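Local coordinates for protein carboxylesterase (Est-2) (Archaeoglobus fulgidus, PDB 5FRD) that probably hydrolyses carboxylic esters, as an esterase of the alpha/beta hydrolase family, and holds a bound coenzyme A molecule close to its active site, at residues Ala34-Asn39 / Val86-Gly91; Pro52-Ser57 / His166-Leu171; Asn63-Tyr68 / Asp173-Leu178. All blocks are in the same frame, centred on the assembly; numbering follows the deposited sequence.

How the interactions relate
Interactions 1 and 2 are buried, while interaction 3 has two buried residues and two exposed ones. Interaction 1 packs a tryptophan and a glutamine from the 3-10 turn and N-cap leading into helix 38-43 onto central strand 83-88. Interaction 2 rests on a single histidine-carboxylate bond between the loop after strand 47-49 and helix 162-173. Interaction 3 follows the same two parts of the chain onward, joining the start of helix 65-79 to the turn after helix 162-173 by apolar packing, and its L178 reaches coenzyme A. Y68 links interactions 2 and 3, its OH probably hydrogen-bonded to N53 ND2, 3.0 Å away, and to P52 O.

Interaction 1 (Ala34-Asn39 / Val86-Gly91); sequences ATQWVN and VGHSLG
W37 lays the six-membered part of its indole against strand 83-88, with CH2 3.7 Å from CG1 of V86. Its neighbouring atom CZ2 comes 3.7 Å from CB of H88, so the ring tip sits at two residues that point from the same side of the strand. The Q36 side chain, modelled in two conformers, reaches in beside it. In the conformer given here CG is anti to the backbone N (chi1 -167°) and the chain runs on extended, and NE2 lies 3.5 Å above the indole plane, near the rim. The same NE2 is 3.1 Å from ND1 of H88, with the amide standing nearly upright to the imidazole, 82° between the planes. On the other side of that amide, OE1 is hydrogen-bonded to the hydroxyls of S32 and S29. Strand 83-88 ends within G87-H88-S89-L90-G91, which fits the GxSxG nucleophile elbow of alpha/beta hydrolases: S89 has the positive phi of 56° expected at the sharp turn from strand to helix 90-101, and is probably the nucleophile. A side chain at G87 would run into O of G91, consistent with the glycine of that motif. H88 is fixed from the far end by NE2, hydrogen-bonded to O of H228, and the two imidazoles meet at an oblique angle. The ring of Y26 also meets that of W37, and M231 of helix 230-233 packs against Q36, W37 and H88 together.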
# COMPACT_ATOMS: atom_id res chain seq x y z
N ALA A 34 -5.99 -4.96 5.95
CA ALA A 34 -6.81 -3.80 5.79
C ALA A 34 -6.81 -2.84 6.97
O ALA A 34 -7.03 -1.66 6.78
CB ALA A 34 -8.22 -4.20 5.45
N THR A 35 -6.58 -3.37 8.17
CA THR A 35 -6.59 -2.55 9.36
C THR A 35 -5.50 -1.49 9.35
O THR A 35 -5.59 -0.49 10.07
CB THR A 35 -6.52 -3.33 10.66
OG1 THR A 35 -5.26 -3.98 10.79
CG2 THR A 35 -7.64 -4.33 10.78
N GLN A 36 -4.49 -1.63 8.49
CA GLN A 36 -3.49 -0.58 8.30
C GLN A 36 -4.09 0.76 7.98
O GLN A 36 -3.49 1.82 8.25
CB GLN A 36 -2.64 -0.99 7.10
CG GLN A 36 -1.39 -0.18 6.95
CD GLN A 36 -0.69 -0.61 5.75
OE1 GLN A 36 -0.35 -1.78 5.57
NE2 GLN A 36 -0.47 0.34 4.92
N TRP A 37 -5.27 0.73 7.35
CA TRP A 37 -5.91 1.91 6.84
C TRP A 37 -7.06 2.43 7.68
O TRP A 37 -7.79 3.33 7.23
CB TRP A 37 -6.43 1.65 5.43
CG TRP A 37 -5.34 1.23 4.48
CD1 TRP A 37 -5.13 -0.02 3.98
CD2 TRP A 37 -4.33 2.05 3.91
NE1 TRP A 37 -4.09 -0.02 3.13
CE2 TRP A 37 -3.57 1.25 3.04
CE3 TRP A 37 -4.02 3.42 4.02
CZ2 TRP A 37 -2.52 1.74 2.31
CZ3 TRP A 37 -3.00 3.92 3.26
CH2 TRP A 37 -2.25 3.09 2.42
N VAL A 38 -7.23 1.93 8.91
CA VAL A 38 -8.38 2.37 9.73
C VAL A 38 -8.52 3.88 9.86
O VAL A 38 -9.62 4.40 9.81
CB VAL A 38 -8.45 1.74 11.14
CG1 VAL A 38 -8.80 0.27 11.03
CG2 VAL A 38 -7.19 1.99 11.95
N ASN A 39 -7.41 4.59 10.02
CA ASN A 39 -7.50 6.05 10.18
C ASN A 39 -7.96 6.78 8.94
O ASN A 39 -8.56 7.86 9.01
CB ASN A 39 -6.16 6.64 10.64
CG ASN A 39 -5.68 6.06 11.93
OD1 ASN A 39 -6.29 6.30 12.99
ND2 ASN A 39 -4.62 5.27 11.89
N VAL A 86 -4.89 3.59 -3.66
CA VAL A 86 -3.88 4.03 -2.66
C VAL A 86 -3.12 2.78 -2.24
O VAL A 86 -3.70 1.86 -1.67
CB VAL A 86 -4.57 4.65 -1.45
CG1 VAL A 86 -3.54 5.13 -0.43
CG2 VAL A 86 -5.51 5.77 -1.83
N GLY A 87 -1.83 2.72 -2.51
CA GLY A 87 -1.00 1.57 -2.18
C GLY A 87 0.21 1.91 -1.35
O GLY A 87 0.93 2.84 -1.70
N HIS A 88 0.45 1.13 -0.31
CA HIS A 88 1.59 1.29 0.58
C HIS A 88 2.59 0.17 0.36
O HIS A 88 2.25 -1.00 0.52
CB HIS A 88 1.15 1.30 2.01
CG HIS A 88 2.28 1.45 2.97
ND1 HIS A 88 2.46 0.62 4.05
CD2 HIS A 88 3.28 2.34 3.01
CE1 HIS A 88 3.54 1.00 4.72
NE2 HIS A 88 4.05 2.05 4.12
N SER A 89 3.83 0.52 0.02
CA SER A 89 4.96 -0.42 -0.07
C SER A 89 4.68 -1.58 -1.04
O SER A 89 4.49 -1.29 -2.22
CB SER A 89 5.42 -0.83 1.33
OG SER A 89 6.80 -1.22 1.30
N LEU A 90 4.64 -2.85 -0.62
CA LEU A 90 4.11 -3.92 -1.48
C LEU A 90 2.81 -3.49 -2.15
O LEU A 90 2.59 -3.75 -3.35
CB LEU A 90 3.83 -5.19 -0.68
CG LEU A 90 2.99 -6.30 -1.34
CD1 LEU A 90 3.75 -6.90 -2.49
CD2 LEU A 90 2.59 -7.36 -0.32
N GLY A 91 1.90 -2.88 -1.39
CA GLY A 91 0.61 -2.46 -1.96
C GLY A 91 0.75 -1.42 -3.05
O GLY A 91 -0.11 -1.29 -3.93

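Interaction 2 (Pro52-Ser57 / His166-Leu171); sequences PNHGQS and HLDLSL
A buried histidine-carboxylate hydrogen bond, H54 to D168, ties the loop after strand 47-49 to the helical cap of the hydrolase. NE2 of H54 donates to OD2 of D168 over 2.6 Å, and at 179° the bond is essentially straight. The two side chains come from opposite directions, and their flat groups are nearly coplanar, 14° apart, so the imidazole N-H enters edge-on at the syn lone pair of OD2. The rest of the carboxylate stays close as well, with OD1 3.3 Å from CE1 of H54. OD2 has a second donor in the backbone N of G31, so two N-H groups hold that oxygen. At the other edge of the imidazole, ND1 gives its hydrogen to O of P52 over 2.8 Å, approaching from above the carbonyl plane, which, with the NE2 bond, should fix the rotation of the ring. With both nitrogens donating, the imidazole would probably carry a positive charge, which the aspartate could balance. Folding CG back beside the backbone N (chi1 -55°) lets the ring serve both partners. A leucine in place of H54 has no N-H for D168 or P52 O, and would probably leave the buried carboxylate with one mate fewer and the loop and helix 162-173 without this tie. Y68 of helix 65-79 packs on D168. H54 also opens a type II' turn closed by S57 N on H54 O, 3.1 Å apart, with G55 at its positive-phi corner: the H-G-x-S turn after a strand that is familiar in alpha/beta hydrolases.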
# COMPACT_ATOMS: atom_id res chain seq x y z
N PRO A 52 -5.46 -11.77 -0.31
CA PRO A 52 -5.38 -13.18 0.08
C PRO A 52 -4.10 -13.46 0.85
O PRO A 52 -3.07 -12.80 0.62
CB PRO A 52 -5.42 -13.91 -1.26
CG PRO A 52 -6.20 -12.99 -2.14
CD PRO A 52 -5.77 -11.60 -1.73
N ASN A 53 -4.18 -14.38 1.80
CA ASN A 53 -3.12 -14.69 2.76
C ASN A 53 -2.97 -13.73 3.92
O ASN A 53 -2.08 -13.91 4.75
CB ASN A 53 -1.76 -14.91 2.09
CG ASN A 53 -1.84 -15.91 0.96
OD1 ASN A 53 -2.32 -17.01 1.17
ND2 ASN A 53 -1.47 -15.52 -0.24
N HIS A 54 -3.84 -12.72 3.97
CA HIS A 54 -3.80 -11.67 4.98
C HIS A 54 -5.18 -11.45 5.56
O HIS A 54 -6.21 -11.66 4.90
CB HIS A 54 -3.29 -10.36 4.37
CG HIS A 54 -1.95 -10.49 3.69
ND1 HIS A 54 -1.80 -11.06 2.45
CD2 HIS A 54 -0.72 -10.11 4.08
CE1 HIS A 54 -0.53 -11.04 2.11
NE2 HIS A 54 0.15 -10.45 3.07
N GLY A 55 -5.22 -10.96 6.79
CA GLY A 55 -6.49 -10.59 7.44
C GLY A 55 -7.50 -11.72 7.44
O GLY A 55 -7.15 -12.86 7.79
N GLN A 56 -8.72 -11.41 7.03
CA GLN A 56 -9.79 -12.40 7.00
C GLN A 56 -10.04 -13.00 5.61
O GLN A 56 -11.06 -13.66 5.38
CB GLN A 56 -11.07 -11.81 7.57
CG GLN A 56 -10.86 -11.29 8.97
CD GLN A 56 -10.72 -12.41 9.97
OE1 GLN A 56 -11.35 -13.45 9.86
NE2 GLN A 56 -9.80 -12.23 10.91
N SER A 57 -9.14 -12.76 4.67
CA SER A 57 -9.21 -13.37 3.37
C SER A 57 -8.70 -14.81 3.39
O SER A 57 -7.92 -15.19 4.25
CB SER A 57 -8.47 -12.52 2.35
OG SER A 57 -9.17 -11.30 2.16
N HIS A 166 7.70 -13.04 5.09
CA HIS A 166 8.81 -13.44 4.23
C HIS A 166 8.33 -13.68 2.80
O HIS A 166 8.99 -13.22 1.84
CB HIS A 166 9.50 -14.69 4.79
CG HIS A 166 10.68 -15.11 3.98
ND1 HIS A 166 10.60 -16.10 3.02
CD2 HIS A 166 11.95 -14.66 3.95
CE1 HIS A 166 11.78 -16.25 2.45
NE2 HIS A 166 12.61 -15.39 3.00
N LEU A 167 7.18 -14.30 2.60
CA LEU A 167 6.64 -14.48 1.25
C LEU A 167 6.38 -13.16 0.57
O LEU A 167 6.78 -12.96 -0.59
CB LEU A 167 5.35 -15.29 1.26
CG LEU A 167 5.47 -16.77 1.65
CD1 LEU A 167 4.08 -17.38 1.74
CD2 LEU A 167 6.33 -17.55 0.66
N ASP A 168 5.77 -12.23 1.28
CA ASP A 168 5.46 -10.90 0.73
C ASP A 168 6.74 -10.16 0.36
O ASP A 168 6.83 -9.52 -0.68
CB ASP A 168 4.70 -10.05 1.77
CG ASP A 168 3.27 -10.49 2.01
OD1 ASP A 168 2.69 -11.28 1.22
OD2 ASP A 168 2.68 -10.02 3.05
N LEU A 169 7.73 -10.15 1.25
CA LEU A 169 8.99 -9.46 1.00
C LEU A 169 9.75 -10.11 -0.14
O LEU A 169 10.45 -9.41 -0.87
CB LEU A 169 9.85 -9.38 2.25
CG LEU A 169 9.31 -8.45 3.34
CD1 LEU A 169 10.19 -8.61 4.58
CD2 LEU A 169 9.31 -7.01 2.90
N SER A 170 9.65 -11.41 -0.30
CA SER A 170 10.25 -12.08 -1.46
C SER A 170 9.62 -11.60 -2.76
O SER A 170 10.32 -11.45 -3.77
CB SER A 170 10.10 -13.59 -1.32
OG SER A 170 10.90 -14.08 -0.27
N LEU A 171 8.31 -11.32 -2.76
CA LEU A 171 7.67 -10.76 -3.95
C LEU A 171 8.15 -9.35 -4.19
O LEU A 171 8.41 -8.97 -5.34
CB LEU A 171 6.15 -10.76 -3.82
CG LEU A 171 5.43 -12.10 -3.69
CD1 LEU A 171 3.92 -11.90 -3.67
CD2 LEU A 171 5.81 -13.09 -4.77

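Interaction 3 (Asn63-Tyr68 / Asp173-Leu178); sequences NSVDEY and DRFDLL. With COA (coenzyme A), chain C.
D176 OD1 is gripped by two donors: the backbone N of L178, 3.1 Å away and above the carboxylate plane, and NE of R117, which adds a salt bridge. The first bond closes an Asx turn that leads into helix 178-182. Its end, L178, belongs to the coenzyme A pocket: CD1 lies 3.8 Å from C2A of the ligand and CD2 4.0 Å from N9A, so both methyls rest on one face of the adenine. Just before this turn comes the contact with helix 65-79. F175 swings its ring out with CG anti to the backbone N (chi1 175°), and its CD1 meets CG2 of V65 at 4.1 Å, an apolar contact of methyl and ring. At the solvent side, the guanidinium of R174, modelled in two conformers, approaches N63 O with NH2 3.7 Å away, too far to count as a firm bond. V65 stands in the first turn of its helix, where S64 is the N-cap: OG accepts from N of E67 over 3.1 Å. In the conformer given, OE1 of E67 accepts from the N of N63. Helix 90-101 lies against both partners, through K97 on V65 and A93 on F175, while Y68 packs on L171 of helix 162-173.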
# COMPACT_ATOMS: atom_id res chain seq x y z
N ASN A 63 2.37 -16.09 -6.43
CA ASN A 63 3.77 -16.13 -6.85
C ASN A 63 4.31 -14.85 -7.46
O ASN A 63 5.49 -14.76 -7.81
CB ASN A 63 3.92 -17.32 -7.81
CG ASN A 63 3.73 -18.65 -7.10
OD1 ASN A 63 4.23 -18.87 -5.99
ND2 ASN A 63 3.00 -19.54 -7.73
N SER A 64 3.47 -13.81 -7.53
CA SER A 64 3.91 -12.54 -8.09
C SER A 64 3.05 -11.38 -7.61
O SER A 64 1.89 -11.58 -7.21
CB SER A 64 3.84 -12.56 -9.62
OG SER A 64 2.51 -12.67 -10.06
N VAL A 65 3.63 -10.19 -7.67
CA VAL A 65 2.87 -8.96 -7.48
C VAL A 65 1.70 -8.90 -8.47
O VAL A 65 0.60 -8.47 -8.09
CB VAL A 65 3.78 -7.73 -7.60
CG1 VAL A 65 2.98 -6.43 -7.56
CG2 VAL A 65 4.80 -7.69 -6.48
N ASP A 66 1.90 -9.31 -9.72
CA ASP A 66 0.81 -9.33 -10.71
C ASP A 66 -0.40 -10.14 -10.26
O ASP A 66 -1.55 -9.74 -10.50
CB ASP A 66 1.31 -9.91 -12.06
CG ASP A 66 1.88 -8.85 -12.99
OD1 ASP A 66 1.31 -7.74 -13.08
OD2 ASP A 66 2.90 -9.14 -13.66
N GLU A 67 -0.18 -11.29 -9.61
CA GLU A 67 -1.28 -12.10 -9.12
C GLU A 67 -2.07 -11.35 -8.01
O GLU A 67 -3.29 -11.37 -8.00
CB GLU A 67 -0.72 -13.47 -8.67
CG GLU A 67 -0.43 -14.39 -9.85
CD GLU A 67 0.58 -15.49 -9.55
OE1 GLU A 67 0.49 -16.13 -8.48
OE2 GLU A 67 1.47 -15.72 -10.40
N TYR A 68 -1.35 -10.70 -7.09
CA TYR A 68 -2.08 -9.87 -6.13
C TYR A 68 -2.84 -8.75 -6.82
O TYR A 68 -3.93 -8.37 -6.39
CB TYR A 68 -1.14 -9.29 -5.05
CG TYR A 68 -0.85 -10.22 -3.92
CD1 TYR A 68 -1.85 -10.93 -3.29
CD2 TYR A 68 0.44 -10.35 -3.40
CE1 TYR A 68 -1.61 -11.78 -2.23
CE2 TYR A 68 0.70 -11.22 -2.33
CZ TYR A 68 -0.35 -11.93 -1.75
OH TYR A 68 -0.13 -12.83 -0.71
N ASP A 173 11.08 -8.22 -3.41
CA ASP A 173 12.47 -8.32 -3.83
C ASP A 173 12.60 -8.60 -5.33
O ASP A 173 13.63 -8.25 -5.91
CB ASP A 173 13.16 -9.39 -3.02
CG ASP A 173 14.66 -9.29 -3.07
OD1 ASP A 173 15.25 -8.23 -2.83
OD2 ASP A 173 15.27 -10.33 -3.29
N ARG A 174 11.59 -9.23 -5.91
CA ARG A 174 11.57 -9.55 -7.34
C ARG A 174 10.85 -8.51 -8.18
O ARG A 174 10.82 -8.61 -9.41
CB ARG A 174 10.96 -10.94 -7.56
CG ARG A 174 11.81 -12.07 -6.98
CD ARG A 174 11.40 -13.44 -7.51
NE ARG A 174 10.08 -13.88 -7.05
CZ ARG A 174 9.82 -14.62 -5.96
NH1 ARG A 174 10.79 -15.03 -5.15
NH2 ARG A 174 8.56 -14.95 -5.68
N PHE A 175 10.28 -7.49 -7.54
CA PHE A 175 9.53 -6.48 -8.25
C PHE A 175 10.47 -5.40 -8.81
O PHE A 175 11.25 -4.79 -8.08
CB PHE A 175 8.51 -5.84 -7.28
CG PHE A 175 7.76 -4.68 -7.88
CD1 PHE A 175 6.72 -4.89 -8.77
CD2 PHE A 175 8.10 -3.38 -7.54
CE1 PHE A 175 6.06 -3.83 -9.32
CE2 PHE A 175 7.43 -2.32 -8.08
CZ PHE A 175 6.41 -2.55 -8.96
N ASP A 176 10.36 -5.16 -10.12
CA ASP A 176 11.26 -4.22 -10.79
C ASP A 176 10.63 -3.67 -12.06
O ASP A 176 10.56 -4.37 -13.09
CB ASP A 176 12.59 -4.92 -11.12
CG ASP A 176 13.59 -4.00 -11.78
OD1 ASP A 176 13.49 -2.76 -11.63
OD2 ASP A 176 14.48 -4.51 -12.49
N LEU A 177 10.21 -2.41 -11.99
CA LEU A 177 9.74 -1.65 -13.13
C LEU A 177 10.68 -0.47 -13.43
O LEU A 177 10.33 0.40 -14.22
CB LEU A 177 8.35 -1.12 -12.85
CG LEU A 177 7.21 -2.13 -12.70
CD1 LEU A 177 5.91 -1.43 -12.38
CD2 LEU A 177 7.05 -2.98 -13.96
N LEU A 178 11.85 -0.43 -12.82
CA LEU A 178 12.65 0.81 -12.79
C LEU A 178 13.04 1.26 -14.23
O LEU A 178 12.83 2.42 -14.59
CB LEU A 178 13.89 0.61 -11.92
CG LEU A 178 14.74 1.81 -11.56
CD1 LEU A 178 13.98 2.72 -10.61
CD2 LEU A 178 16.05 1.36 -10.92
N1A COA C . 13.72 4.15 -7.12
C2A COA C . 14.78 4.81 -7.60
N3A COA C . 16.00 4.25 -7.66
C4A COA C . 16.18 2.97 -7.24
C5A COA C . 15.09 2.19 -6.71
C6A COA C . 13.80 2.86 -6.68
N6A COA C . 12.72 2.21 -6.19
N7A COA C . 15.54 0.98 -6.35
C8A COA C . 16.84 0.98 -6.67
N9A COA C . 17.21 2.17 -7.19
C1B COA C . 18.59 2.52 -7.61
C2B COA C . 19.42 2.67 -6.37
O2B COA C . 19.28 3.99 -5.84
C3B COA C . 20.80 2.30 -6.89
O3B COA C . 21.38 3.45 -7.50
P3B COA C . 22.93 3.87 -7.28
O7A COA C . 23.66 2.68 -7.88
O8A COA C . 23.05 4.02 -5.77
O9A COA C . 23.05 5.17 -8.03
C4B COA C . 20.52 1.24 -7.93
O4B COA C . 19.16 1.46 -8.34
C5B COA C . 20.69 -0.19 -7.45
O5B COA C . 19.85 -0.41 -6.31
P1A COA C . 19.17 -1.84 -6.03
O1A COA C . 18.59 -2.40 -7.26
O2A COA C . 18.23 -1.60 -4.85
O3A COA C . 20.34 -2.86 -5.60
P2A COA C . 21.50 -2.70 -4.50
O4A COA C . 22.12 -4.07 -4.53
O5A COA C . 22.27 -1.44 -4.74
O6A COA C . 20.79 -2.45 -3.07
CBP COA C . 19.52 -2.88 -1.12
CCP COA C . 19.98 -3.45 -2.45
CDP COA C . 18.59 -3.90 -0.46
CEP COA C . 20.75 -2.64 -0.23
CAP COA C . 18.76 -1.55 -1.38
OAP COA C . 17.69 -1.77 -2.34
C9P COA C . 18.19 -0.96 -0.11
O9P COA C . 18.93 -0.50 0.74
N8P COA C . 16.85 -0.93 0.00
C7P COA C . 16.13 -0.25 1.08
C6P COA C . 15.83 -1.13 2.29
C5P COA C . 14.78 -2.22 2.14
O5P COA C . 15.02 -3.38 2.50
N4P COA C . 13.59 -1.85 1.66
C3P COA C . 12.47 -2.75 1.58
C2P COA C . 11.63 -2.41 0.37
S1P COA C . 10.15 -3.45 0.38